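Local coordinates for T-cell surface glycoprotein CD1A1 antigen (Gallus gallus, PDB 3JVG) that probably presents lipid antigens to T cells, as a CD1 glycoprotein of the chicken with an MHC class I-like ectodomain, at residues A[7-13]-A[24-30]; A[43-47]-A[65-69]; A[71-75]-A[91-95]; A[121-126]-A[154-159]. All blocks are in the same frame, centred on the assembly; numbering follows the deposited sequence.

Contact 1. Residues A[7-13]-A[24-30]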
loop_
_atom_site.group_PDB
_atom_site.type_symbol
_atom_site.label_atom_id
_atom_site.label_comp_id
_atom_site.label_asym_id
_atom_site.label_seq_id
_atom_site.Cartn_x
_atom_site.Cartn_y
_atom_site.Cartn_z
ATOM N N MET A 7 -12.390 -1.065 7.719
ATOM C CA MET A 7 -12.561 -0.512 6.391
ATOM C C MET A 7 -12.508 -1.618 5.359
ATOM O O MET A 7 -11.661 -2.498 5.413
ATOM C CB MET A 7 -11.445 0.496 6.122
ATOM C CG MET A 7 -11.272 0.919 4.683
ATOM S SD MET A 7 -10.078 2.288 4.475
ATOM C CE MET A 7 -11.036 3.665 5.090
ATOM N N LEU A 8 -13.389 -1.525 4.391
ATOM C CA LEU A 8 -13.405 -2.413 3.266
ATOM C C LEU A 8 -13.128 -1.479 2.114
ATOM O O LEU A 8 -13.891 -0.482 1.958
ATOM C CB LEU A 8 -14.807 -3.035 3.087
ATOM C CG LEU A 8 -14.962 -3.936 1.870
ATOM C CD1 LEU A 8 -13.780 -4.840 1.864
ATOM C CD2 LEU A 8 -16.134 -4.720 2.050
ATOM N N LYS A 9 -12.125 -1.808 1.299
ATOM C CA LYS A 9 -11.748 -0.951 0.212
ATOM C C LYS A 9 -11.451 -1.687 -1.103
ATOM O O LYS A 9 -10.626 -2.627 -1.149
ATOM C CB LYS A 9 -10.511 -0.133 0.586
ATOM C CG LYS A 9 -10.199 0.940 -0.378
ATOM C CD LYS A 9 -8.767 1.470 -0.186
ATOM C CE LYS A 9 -8.587 2.371 0.982
ATOM N NZ LYS A 9 -7.127 2.319 1.423
ATOM N N LEU A 10 -12.079 -1.239 -2.166
ATOM C CA LEU A 10 -11.812 -1.800 -3.474
ATOM C C LEU A 10 -11.071 -0.766 -4.278
ATOM O O LEU A 10 -11.560 0.378 -4.433
ATOM C CB LEU A 10 -13.113 -2.144 -4.194
ATOM C CG LEU A 10 -14.054 -3.145 -3.485
ATOM C CD1 LEU A 10 -15.349 -3.304 -4.309
ATOM C CD2 LEU A 10 -13.356 -4.543 -3.276
ATOM N N LEU A 11 -9.956 -1.182 -4.849
ATOM C CA LEU A 11 -9.108 -0.318 -5.639
ATOM C C LEU A 11 -9.103 -0.819 -7.084
ATOM O O LEU A 11 -8.977 -2.049 -7.375
ATOM C CB LEU A 11 -7.704 -0.426 -5.078
ATOM C CG LEU A 11 -7.388 0.094 -3.667
ATOM C CD1 LEU A 11 -5.837 0.032 -3.425
ATOM C CD2 LEU A 11 -7.984 1.630 -3.389
ATOM N N HIS A 12 -9.189 0.098 -8.013
ATOM C CA HIS A 12 -9.091 -0.269 -9.417
ATOM C C HIS A 12 -8.178 0.746 -10.116
ATOM O O HIS A 12 -8.083 1.937 -9.705
ATOM C CB HIS A 12 -10.510 -0.313 -9.978
ATOM C CG HIS A 12 -10.675 0.182 -11.394
ATOM N ND1 HIS A 12 -10.943 1.509 -11.694
ATOM C CD2 HIS A 12 -10.730 -0.488 -12.578
ATOM C CE1 HIS A 12 -11.111 1.638 -13.000
ATOM N NE2 HIS A 12 -10.975 0.447 -13.562
ATOM N N PHE A 13 -7.442 0.292 -11.124
ATOM C CA PHE A 13 -6.689 1.252 -11.938
ATOM C C PHE A 13 -6.658 0.783 -13.353
ATOM O O PHE A 13 -6.793 -0.423 -13.615
ATOM C CB PHE A 13 -5.270 1.498 -11.454
ATOM C CG PHE A 13 -4.426 0.235 -11.252
ATOM C CD1 PHE A 13 -3.556 -0.202 -12.250
ATOM C CD2 PHE A 13 -4.457 -0.448 -10.029
ATOM C CE1 PHE A 13 -2.772 -1.309 -12.080
ATOM C CE2 PHE A 13 -3.656 -1.587 -9.828
ATOM C CZ PHE A 13 -2.820 -2.009 -10.857
ATOM N N VAL A 24 -5.823 -3.136 -16.981
ATOM C CA VAL A 24 -6.593 -2.888 -15.784
ATOM C C VAL A 24 -5.993 -3.678 -14.641
ATOM O O VAL A 24 -5.486 -4.792 -14.834
ATOM C CB VAL A 24 -8.044 -3.347 -16.002
ATOM C CG1 VAL A 24 -8.906 -3.069 -14.789
ATOM C CG2 VAL A 24 -8.660 -2.673 -17.257
ATOM N N GLY A 25 -6.068 -3.158 -13.441
ATOM C CA GLY A 25 -5.797 -4.010 -12.297
ATOM C C GLY A 25 -6.765 -3.636 -11.194
ATOM O O GLY A 25 -7.372 -2.577 -11.252
ATOM N N GLY A 26 -6.931 -4.518 -10.209
ATOM C CA GLY A 26 -7.687 -4.153 -9.027
ATOM C C GLY A 26 -7.417 -5.021 -7.828
ATOM O O GLY A 26 -7.021 -6.201 -7.980
ATOM N N LEU A 27 -7.658 -4.457 -6.652
ATOM C CA LEU A 27 -7.386 -5.073 -5.351
ATOM C C LEU A 27 -8.522 -4.834 -4.401
ATOM O O LEU A 27 -9.167 -3.768 -4.456
ATOM C CB LEU A 27 -6.145 -4.420 -4.711
ATOM C CG LEU A 27 -4.794 -5.114 -4.595
ATOM C CD1 LEU A 27 -3.933 -4.463 -3.461
ATOM C CD2 LEU A 27 -4.890 -6.627 -4.359
ATOM N N GLY A 28 -8.777 -5.811 -3.538
ATOM C CA GLY A 28 -9.830 -5.754 -2.484
ATOM C C GLY A 28 -9.092 -5.777 -1.145
ATOM O O GLY A 28 -8.222 -6.637 -0.936
ATOM N N LEU A 29 -9.364 -4.821 -0.268
ATOM C CA LEU A 29 -8.670 -4.780 0.994
ATOM C C LEU A 29 -9.624 -4.689 2.145
ATOM O O LEU A 29 -10.640 -3.990 2.059
ATOM C CB LEU A 29 -7.733 -3.555 1.054
ATOM C CG LEU A 29 -6.580 -3.461 0.040
ATOM C CD1 LEU A 29 -6.099 -2.019 -0.143
ATOM C CD2 LEU A 29 -5.417 -4.357 0.434
ATOM N N LEU A 30 -9.253 -5.350 3.226
ATOM C CA LEU A 30 -9.928 -5.275 4.486
ATOM C C LEU A 30 -8.840 -4.804 5.451
ATOM O O LEU A 30 -7.973 -5.578 5.899
ATOM C CB LEU A 30 -10.442 -6.686 4.837
ATOM C CG LEU A 30 -11.690 -6.941 5.703
ATOM C CD1 LEU A 30 -11.448 -7.869 6.864
ATOM C CD2 LEU A 30 -12.549 -5.715 6.080
#

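Contact 2. Residues A[43-47]-A[65-69]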
loop_
_atom_site.group_PDB
_atom_site.type_symbol
_atom_site.label_atom_id
_atom_site.label_comp_id
_atom_site.label_asym_id
_atom_site.label_seq_id
_atom_site.Cartn_x
_atom_site.Cartn_y
_atom_site.Cartn_z
ATOM N N GLY A 43 -9.051 -11.248 -16.095
ATOM C CA GLY A 43 -10.064 -10.461 -15.406
ATOM C C GLY A 43 -10.910 -11.245 -14.407
ATOM O O GLY A 43 -11.934 -10.729 -13.924
ATOM N N ASN A 44 -10.488 -12.478 -14.102
ATOM C CA ASN A 44 -11.158 -13.312 -13.111
ATOM C C ASN A 44 -10.669 -12.895 -11.748
ATOM O O ASN A 44 -9.508 -12.511 -11.601
ATOM C CB ASN A 44 -10.833 -14.808 -13.297
ATOM C CG ASN A 44 -11.564 -15.450 -14.485
ATOM O OD1 ASN A 44 -11.136 -16.519 -14.965
ATOM N ND2 ASN A 44 -12.647 -14.814 -14.965
ATOM N N ILE A 45 -11.555 -12.959 -10.761
ATOM C CA ILE A 45 -11.208 -12.578 -9.430
ATOM C C ILE A 45 -10.480 -13.700 -8.753
ATOM O O ILE A 45 -10.837 -14.856 -8.918
ATOM C CB ILE A 45 -12.411 -12.173 -8.649
ATOM C CG1 ILE A 45 -12.779 -10.746 -9.069
ATOM C CG2 ILE A 45 -12.158 -12.259 -7.153
ATOM C CD1 ILE A 45 -14.061 -10.635 -9.934
ATOM N N ARG A 46 -9.457 -13.339 -7.990
ATOM C CA ARG A 46 -8.652 -14.295 -7.223
ATOM C C ARG A 46 -8.896 -13.983 -5.759
ATOM O O ARG A 46 -8.928 -12.812 -5.397
ATOM C CB ARG A 46 -7.157 -14.076 -7.532
ATOM C CG ARG A 46 -6.793 -14.271 -9.018
ATOM C CD ARG A 46 -5.310 -13.907 -9.317
ATOM N N TYR A 47 -9.033 -15.021 -4.940
ATOM C CA TYR A 47 -9.365 -14.918 -3.519
ATOM C C TYR A 47 -8.198 -15.374 -2.711
ATOM O O TYR A 47 -7.711 -16.473 -2.890
ATOM C CB TYR A 47 -10.548 -15.824 -3.162
ATOM C CG TYR A 47 -11.814 -15.468 -3.878
ATOM C CD1 TYR A 47 -12.114 -16.013 -5.126
ATOM C CD2 TYR A 47 -12.715 -14.559 -3.314
ATOM C CE1 TYR A 47 -13.283 -15.674 -5.787
ATOM C CE2 TYR A 47 -13.870 -14.209 -3.976
ATOM C CZ TYR A 47 -14.143 -14.775 -5.205
ATOM O OH TYR A 47 -15.285 -14.398 -5.853
ATOM N N GLU A 65 -18.886 -10.845 -8.439
ATOM C CA GLU A 65 -17.933 -10.959 -9.564
ATOM C C GLU A 65 -18.442 -10.273 -10.820
ATOM O O GLU A 65 -17.748 -9.433 -11.412
ATOM C CB GLU A 65 -17.570 -12.416 -9.871
ATOM C CG GLU A 65 -16.803 -13.071 -8.734
ATOM C CD GLU A 65 -15.953 -14.278 -9.144
ATOM O OE1 GLU A 65 -15.662 -14.473 -10.372
ATOM O OE2 GLU A 65 -15.540 -15.024 -8.221
ATOM N N SER A 66 -19.660 -10.599 -11.208
ATOM C CA SER A 66 -20.288 -9.966 -12.345
ATOM C C SER A 66 -20.402 -8.441 -12.202
ATOM O O SER A 66 -20.222 -7.737 -13.183
ATOM C CB SER A 66 -21.665 -10.624 -12.627
ATOM O OG SER A 66 -22.319 -9.991 -13.721
ATOM N N SER A 67 -20.714 -7.919 -11.013
ATOM C CA SER A 67 -20.732 -6.461 -10.821
ATOM C C SER A 67 -19.332 -5.839 -10.911
ATOM O O SER A 67 -19.157 -4.796 -11.531
ATOM C CB SER A 67 -21.371 -6.087 -9.501
ATOM O OG SER A 67 -22.712 -6.580 -9.461
ATOM N N ILE A 68 -18.330 -6.482 -10.309
ATOM C CA ILE A 68 -16.963 -6.038 -10.510
ATOM C C ILE A 68 -16.566 -5.987 -11.989
ATOM O O ILE A 68 -16.054 -4.948 -12.458
ATOM C CB ILE A 68 -15.952 -6.842 -9.668
ATOM C CG1 ILE A 68 -16.139 -6.511 -8.175
ATOM C CG2 ILE A 68 -14.558 -6.513 -10.084
ATOM C CD1 ILE A 68 -15.328 -7.467 -7.221
ATOM N N LYS A 69 -16.824 -7.071 -12.726
ATOM C CA LYS A 69 -16.387 -7.160 -14.098
ATOM C C LYS A 69 -17.143 -6.143 -14.966
ATOM O O LYS A 69 -16.536 -5.553 -15.869
ATOM C CB LYS A 69 -16.570 -8.560 -14.643
ATOM C CG LYS A 69 -15.713 -9.627 -13.951
ATOM C CD LYS A 69 -16.053 -11.060 -14.499
ATOM C CE LYS A 69 -14.863 -12.027 -14.245
ATOM N NZ LYS A 69 -15.153 -13.448 -14.692
#

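Contact 3. Residues A[71-75]-A[91-95]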
loop_
_atom_site.group_PDB
_atom_site.type_symbol
_atom_site.label_atom_id
_atom_site.label_comp_id
_atom_site.label_asym_id
_atom_site.label_seq_id
_atom_site.Cartn_x
_atom_site.Cartn_y
_atom_site.Cartn_z
ATOM N N TYR A 71 -18.312 -3.293 -13.809
ATOM C CA TYR A 71 -17.783 -1.992 -13.451
ATOM C C TYR A 71 -16.550 -1.700 -14.310
ATOM O O TYR A 71 -16.465 -0.653 -14.957
ATOM C CB TYR A 71 -17.433 -1.899 -11.960
ATOM C CG TYR A 71 -16.751 -0.585 -11.576
ATOM C CD1 TYR A 71 -17.510 0.554 -11.305
ATOM C CD2 TYR A 71 -15.363 -0.480 -11.509
ATOM C CE1 TYR A 71 -16.928 1.776 -10.972
ATOM C CE2 TYR A 71 -14.741 0.750 -11.167
ATOM C CZ TYR A 71 -15.541 1.864 -10.896
ATOM O OH TYR A 71 -14.976 3.080 -10.550
ATOM N N VAL A 72 -15.589 -2.627 -14.297
ATOM C CA VAL A 72 -14.341 -2.466 -15.000
ATOM C C VAL A 72 -14.526 -2.223 -16.510
ATOM O O VAL A 72 -14.002 -1.242 -17.062
ATOM C CB VAL A 72 -13.483 -3.671 -14.751
ATOM C CG1 VAL A 72 -12.328 -3.699 -15.728
ATOM C CG2 VAL A 72 -12.966 -3.630 -13.257
ATOM N N ARG A 73 -15.279 -3.104 -17.145
ATOM C CA ARG A 73 -15.620 -3.020 -18.533
ATOM C C ARG A 73 -16.347 -1.712 -18.894
ATOM O O ARG A 73 -16.040 -1.089 -19.913
ATOM C CB ARG A 73 -16.528 -4.207 -18.856
ATOM C CG ARG A 73 -16.882 -4.402 -20.311
ATOM C CD ARG A 73 -17.485 -5.827 -20.554
ATOM N NE ARG A 73 -18.614 -6.107 -19.653
ATOM C CZ ARG A 73 -18.725 -7.170 -18.847
ATOM N NH1 ARG A 73 -17.799 -8.131 -18.810
ATOM N NH2 ARG A 73 -19.813 -7.284 -18.094
ATOM N N ASP A 74 -17.322 -1.309 -18.085
ATOM C CA ASP A 74 -18.122 -0.134 -18.419
ATOM C C ASP A 74 -17.285 1.109 -18.244
ATOM O O ASP A 74 -17.392 2.028 -19.029
ATOM C CB ASP A 74 -19.378 -0.021 -17.547
ATOM C CG ASP A 74 -20.466 -1.085 -17.887
ATOM O OD1 ASP A 74 -20.346 -1.839 -18.875
ATOM O OD2 ASP A 74 -21.462 -1.158 -17.130
ATOM N N PHE A 75 -16.427 1.105 -17.218
ATOM C CA PHE A 75 -15.448 2.194 -16.959
ATOM C C PHE A 75 -14.617 2.419 -18.210
ATOM O O PHE A 75 -14.495 3.540 -18.690
ATOM C CB PHE A 75 -14.547 1.875 -15.764
ATOM C CG PHE A 75 -13.866 3.082 -15.189
ATOM C CD1 PHE A 75 -14.304 3.642 -13.995
ATOM C CD2 PHE A 75 -12.768 3.677 -15.872
ATOM C CE1 PHE A 75 -13.666 4.774 -13.482
ATOM C CE2 PHE A 75 -12.151 4.805 -15.393
ATOM C CZ PHE A 75 -12.604 5.360 -14.173
ATOM N N PHE A 91 -6.587 6.196 -15.134
ATOM C CA PHE A 91 -7.670 6.391 -14.196
ATOM C C PHE A 91 -7.508 5.403 -13.067
ATOM O O PHE A 91 -6.985 4.294 -13.283
ATOM C CB PHE A 91 -9.024 6.197 -14.844
ATOM C CG PHE A 91 -9.533 7.383 -15.549
ATOM C CD1 PHE A 91 -9.258 7.565 -16.894
ATOM C CD2 PHE A 91 -10.302 8.320 -14.872
ATOM C CE1 PHE A 91 -9.739 8.717 -17.600
ATOM C CE2 PHE A 91 -10.832 9.460 -15.522
ATOM C CZ PHE A 91 -10.546 9.672 -16.906
ATOM N N GLN A 92 -7.924 5.844 -11.879
ATOM C CA GLN A 92 -8.067 5.010 -10.716
ATOM C C GLN A 92 -9.418 5.210 -10.012
ATOM O O GLN A 92 -10.047 6.313 -10.102
ATOM C CB GLN A 92 -6.886 5.261 -9.750
ATOM C CG GLN A 92 -5.495 5.062 -10.368
ATOM C CD GLN A 92 -4.434 5.856 -9.610
ATOM O OE1 GLN A 92 -4.152 6.993 -9.983
ATOM N NE2 GLN A 92 -3.942 5.313 -8.477
ATOM N N SER A 93 -9.877 4.152 -9.327
ATOM C CA SER A 93 -11.023 4.254 -8.409
ATOM C C SER A 93 -10.675 3.687 -7.076
ATOM O O SER A 93 -9.974 2.688 -7.019
ATOM C CB SER A 93 -12.269 3.424 -8.824
ATOM O OG SER A 93 -12.465 3.360 -10.181
ATOM N N SER A 94 -11.275 4.261 -6.030
ATOM C CA SER A 94 -11.167 3.772 -4.650
ATOM C C SER A 94 -12.598 3.802 -4.159
ATOM O O SER A 94 -13.241 4.871 -4.182
ATOM C CB SER A 94 -10.292 4.718 -3.853
ATOM O OG SER A 94 -10.131 4.343 -2.493
ATOM N N ILE A 95 -13.132 2.638 -3.741
ATOM C CA ILE A 95 -14.546 2.550 -3.428
ATOM C C ILE A 95 -14.709 1.713 -2.192
ATOM O O ILE A 95 -14.096 0.620 -2.110
ATOM C CB ILE A 95 -15.336 1.835 -4.577
ATOM C CG1 ILE A 95 -15.057 2.485 -5.943
ATOM C CG2 ILE A 95 -16.841 1.963 -4.354
ATOM C CD1 ILE A 95 -15.854 1.796 -7.120
#

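Contact 4. Residues A[121-126]-A[154-159]. With NAG (2-acetamido-2-deoxy-beta-D-glucopyranose), chain I.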
loop_
_atom_site.group_PDB
_atom_site.type_symbol
_atom_site.label_atom_id
_atom_site.label_comp_id
_atom_site.label_asym_id
_atom_site.label_seq_id
_atom_site.Cartn_x
_atom_site.Cartn_y
_atom_site.Cartn_z
ATOM N N PHE A 121 -18.168 10.912 -5.345
ATOM C CA PHE A 121 -19.554 10.695 -5.069
ATOM C C PHE A 121 -19.993 11.367 -3.774
ATOM O O PHE A 121 -19.284 11.334 -2.756
ATOM C CB PHE A 121 -19.848 9.208 -5.001
ATOM C CG PHE A 121 -21.354 8.876 -5.114
ATOM C CD1 PHE A 121 -22.023 8.966 -6.343
ATOM C CD2 PHE A 121 -22.079 8.484 -3.998
ATOM C CE1 PHE A 121 -23.423 8.666 -6.450
ATOM C CE2 PHE A 121 -23.454 8.176 -4.086
ATOM C CZ PHE A 121 -24.122 8.279 -5.325
ATOM N N ASN A 122 -21.170 11.966 -3.824
ATOM C CA ASN A 122 -21.764 12.578 -2.673
ATOM C C ASN A 122 -22.905 11.682 -2.319
ATOM O O ASN A 122 -23.895 11.656 -3.051
ATOM C CB ASN A 122 -22.299 13.938 -3.085
ATOM C CG ASN A 122 -22.809 14.760 -1.915
ATOM O OD1 ASN A 122 -23.525 14.264 -1.008
ATOM N ND2 ASN A 122 -22.477 16.057 -1.948
ATOM N N LEU A 123 -22.766 10.933 -1.224
ATOM C CA LEU A 123 -23.800 9.967 -0.790
ATOM C C LEU A 123 -25.191 10.596 -0.500
ATOM O O LEU A 123 -26.213 10.056 -0.925
ATOM C CB LEU A 123 -23.333 9.145 0.415
ATOM C CG LEU A 123 -24.267 8.038 0.950
ATOM C CD1 LEU A 123 -24.264 6.683 0.117
ATOM C CD2 LEU A 123 -24.052 7.754 2.443
ATOM N N ASP A 124 -25.247 11.691 0.239
ATOM C CA ASP A 124 -26.573 12.223 0.649
ATOM C C ASP A 124 -27.407 12.749 -0.532
ATOM O O ASP A 124 -28.596 12.487 -0.637
ATOM C CB ASP A 124 -26.437 13.296 1.749
ATOM C CG ASP A 124 -26.057 12.702 3.126
ATOM O OD1 ASP A 124 -25.796 13.493 4.067
ATOM O OD2 ASP A 124 -26.011 11.451 3.280
ATOM N N ALA A 125 -26.765 13.470 -1.438
ATOM C CA ALA A 125 -27.443 14.024 -2.592
ATOM C C ALA A 125 -27.523 12.983 -3.691
ATOM O O ALA A 125 -28.242 13.159 -4.649
ATOM C CB ALA A 125 -26.705 15.248 -3.085
ATOM N N GLY A 126 -26.786 11.893 -3.557
ATOM C CA GLY A 126 -26.748 10.923 -4.624
ATOM C C GLY A 126 -26.316 11.582 -5.917
ATOM O O GLY A 126 -26.946 11.403 -6.950
ATOM N N ILE A 154 -25.994 3.219 -6.574
ATOM C CA ILE A 154 -24.677 3.457 -5.884
ATOM C C ILE A 154 -24.878 3.821 -4.386
ATOM O O ILE A 154 -24.171 3.320 -3.526
ATOM C CB ILE A 154 -23.739 4.521 -6.584
ATOM C CG1 ILE A 154 -23.209 3.997 -7.947
ATOM C CG2 ILE A 154 -22.567 4.911 -5.601
ATOM C CD1 ILE A 154 -22.785 5.128 -8.981
ATOM N N GLN A 155 -25.903 4.602 -4.084
ATOM C CA GLN A 155 -26.169 5.014 -2.704
ATOM C C GLN A 155 -26.395 3.832 -1.788
ATOM O O GLN A 155 -25.924 3.801 -0.652
ATOM C CB GLN A 155 -27.423 5.905 -2.626
ATOM C CG GLN A 155 -27.209 7.337 -3.057
ATOM C CD GLN A 155 -28.567 8.085 -3.156
ATOM O OE1 GLN A 155 -29.489 7.602 -3.845
ATOM N NE2 GLN A 155 -28.685 9.230 -2.477
ATOM N N VAL A 156 -27.172 2.881 -2.283
ATOM C CA VAL A 156 -27.461 1.676 -1.520
ATOM C C VAL A 156 -26.245 0.762 -1.443
ATOM O O VAL A 156 -26.050 0.097 -0.430
ATOM C CB VAL A 156 -28.654 0.890 -2.106
ATOM C CG1 VAL A 156 -28.785 -0.411 -1.421
ATOM C CG2 VAL A 156 -29.976 1.634 -1.854
ATOM N N LEU A 157 -25.482 0.676 -2.531
ATOM C CA LEU A 157 -24.298 -0.166 -2.538
ATOM C C LEU A 157 -23.340 0.322 -1.470
ATOM O O LEU A 157 -22.811 -0.480 -0.691
ATOM C CB LEU A 157 -23.609 -0.155 -3.925
ATOM C CG LEU A 157 -24.021 -1.373 -4.846
ATOM C CD1 LEU A 157 -24.914 -2.450 -4.248
ATOM C CD2 LEU A 157 -24.501 -1.061 -6.237
ATOM N N LEU A 158 -23.101 1.641 -1.445
ATOM C CA LEU A 158 -22.161 2.231 -0.471
ATOM C C LEU A 158 -22.707 2.145 0.959
ATOM O O LEU A 158 -22.028 1.639 1.834
ATOM C CB LEU A 158 -21.799 3.691 -0.818
ATOM C CG LEU A 158 -20.930 3.932 -2.064
ATOM C CD1 LEU A 158 -20.911 5.479 -2.369
ATOM C CD2 LEU A 158 -19.512 3.320 -1.957
ATOM N N ASN A 159 -23.941 2.564 1.188
ATOM C CA ASN A 159 -24.427 2.747 2.563
ATOM C C ASN A 159 -24.997 1.489 3.218
ATOM O O ASN A 159 -25.015 1.407 4.445
ATOM C CB ASN A 159 -25.421 3.912 2.676
ATOM C CG ASN A 159 -25.449 4.537 4.097
ATOM O OD1 ASN A 159 -24.392 4.799 4.674
ATOM N ND2 ASN A 159 -26.651 4.779 4.647
HETATM C C1 NAG I . -26.890 5.326 5.982
HETATM C C2 NAG I . -27.914 6.492 5.944
HETATM C C3 NAG I . -28.329 6.988 7.350
HETATM C C4 NAG I . -28.937 5.815 8.131
HETATM C C5 NAG I . -28.012 4.561 8.131
HETATM C C6 NAG I . -28.813 3.334 8.611
HETATM C C7 NAG I . -27.992 7.647 3.801
HETATM C C8 NAG I . -27.558 8.817 2.986
HETATM N N2 NAG I . -27.525 7.597 5.055
HETATM O O3 NAG I . -29.245 8.079 7.286
HETATM O O4 NAG I . -29.332 6.230 9.446
HETATM O O5 NAG I . -27.350 4.277 6.871
HETATM O O6 NAG I . -28.004 2.206 8.858
HETATM O O7 NAG I . -28.741 6.794 3.299
#

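Contact 1. Residues A[7-13]-A[24-30]
The ring of F13 lies over G25 because its CG stands between the backbone N and the carbonyl carbon (chi1 53°). In L11, CG is anti to the carbonyl carbon (chi1 -66°), and the branch carries CD1 to L29. Both pairs sit in the first beta hairpin of the MHC class I-like platform, strands 6-18 and 21-30. The strands are antiparallel. K9 with L29, L11 with L27 and F13 with G25 are hydrogen-bonded pairs, each with two backbone bonds. The bond from L11 N to L27 O is 2.7 Å long and almost straight at the hydrogen (177°). K9, L11, F13, L27 and L29 share one face, which meets the second protein of the assembly. K9 NZ forms a salt bridge to an acidic side chain of that other protein chain. L8, L10, H12 and L30 lie on the helix side. Glycines take three of the partner positions, and G26 CA comes within 3.0 Å of L11 O. L11 CD1 and L29 CD1 touch at 3.9 Å. G25 CA lies 3.9 Å above the plane of the F13 ring, offset toward its rim, in a CH-pi contact.

Contact 2. Residues A[43-47]-A[65-69]
E65 reaches from its helix to I45 and Y47, and each step of its side chain meets one or both of them. CB lies 3.9 Å from I45 CD1. CG touches I45 CD1 too and also approaches Y47 OH. CD lies between the two residues, 3.4 Å from Y47 OH and 4.1 Å from I45 CB, as the side chains of E65 and I45 run past each other in opposite directions. At the tip, E65 OE1 stays near I45 CD1, at 4.2 Å. OE2 takes a very short hydrogen bond of 2.5 Å from Y47 OH. The chain is extended beyond CG (chi2 -157°), which carries the carboxylate as far as the phenol. OE2 arrives at the edge of the tyrosine ring, in its plane. The carboxylate itself is turned 39° from the ring.

The contact belongs to the wall of the MHC class I-like groove. Strand 45-47 is the outermost strand at one side of the platform sheet, and helix 58-82 crosses above it. I45 points toward the helix and wedges between its side chains. I45 CD1 reaches I68 CG2 at 4.2 Å. I45 CG2 lies over one face of the Y47 ring.

OE2 of E65 has a second partner, a salt bridge to R53 NH1, and this charge would probably help keep the carboxylate ionised. W61 meets the Y47 ring edge-to-face. Further along the helix, K69 is extended beyond CG and lies along the loop before the strand. Its CE packs on the backbone, 3.2 Å from G43 O.

Contact 3. Residues A[71-75]-A[91-95]
The floor of the MHC class I-like groove meets one of its helical walls here, strand 91-95 below and helix 71-75 above. Y71 and F75 sit one turn apart on the helix and both point down to the strand. On the strand, F91, S93 and I95 alternate with residues of the other face and point up. Y71 has CG anti to the backbone N (chi1 175°), and this drops the phenol to the sheet. Its OH lies 2.6 Å from S93 OG in a hydrogen bond that either hydroxyl could donate. The serine oxygen lies at the edge of the tyrosine ring, in its plane. I95 CD1 comes to the same end of the ring, 3.8 Å from Y71 CZ.

F75 makes the other half of the contact. Its edge is turned to the face of F91 in an offset edge-to-face pair, with centroids 5.6 Å apart and planes at 69°. The closest touch is F75 CE2 to F91 CB at 3.5 Å. F75 CE1 also passes S93 OG at 3.8 Å.

S93 OG bonds to H12 ND1 as well, and two hydrogen bonds thus grip this buried oxygen. The H12 ring meets both Y71 and F75 edge-to-face. Strand 6-18 thus takes part from one side of strand 89-99, and F109 of strand 105-113 packs on Y71 and I95 from the other.

Contact 4. Residues A[121-126]-A[154-159]
An N-glycosylation site lies at the edge of this contact, on the second long helix of the MHC class I-like platform. N159 opens the sequon that T161 completes, and its ND2 is bonded to C1 of an N-acetylglucosamine. Helix 154-159 packs here on the end of floor strand 116-122 and the turn that follows it.

F121 points toward the helix and offers one ring face to I154. CG2 of I154 stands over the ring centre, 3.6 Å above the plane, in a CH-pi contact. The ring also touches L158, with F121 CD2 3.6 Å from L158 CD1. Q155 CG comes to the ring edge, in plane.

Beyond CG, Q155 runs extended (chi2 171°) into the turn. Its NE2 donates to L123 O at 3.0 Å. The bond is nearly straight at the hydrogen (172°), and the acceptor lies in the amide plane of Q155. This bond helps to hold the rotation of the amide. NE2 also lies close to G126 CA, at 3.4 Å. G126, with a positive phi, ends the turn just before strand 127-130.

L123 spans from helix to sugar. Its CD1 packs 3.4 Å from Q155 O and also touches L158 CB. Its other branch meets the glycan: L123 CD2 lies 3.7 Å from the acetamide methyl C8, and D124 OD2 is 3.1 Å from the same carbon.

In the fold
From the N terminus, contact 1 closes first, a short hairpin between neighbouring floor strands. Contact 2 then closes a loop from edge strand 45-47 through helix 52-55 to helix 58-82. Contact 3 opens farther along that same helix and returns to the floor at strand 89-99. Contact 4 closes last, over a longer loop, and fastens helix 148-172 to the far part of the sheet. The four follow in series; none nests in or crosses another. Contact 3 is central: backbone and side-chain bonds join it to contact 1, and I95 touches L158 of contact 4. Together they tie both long helices to one sheet. All lie in the MHC class I-like domain.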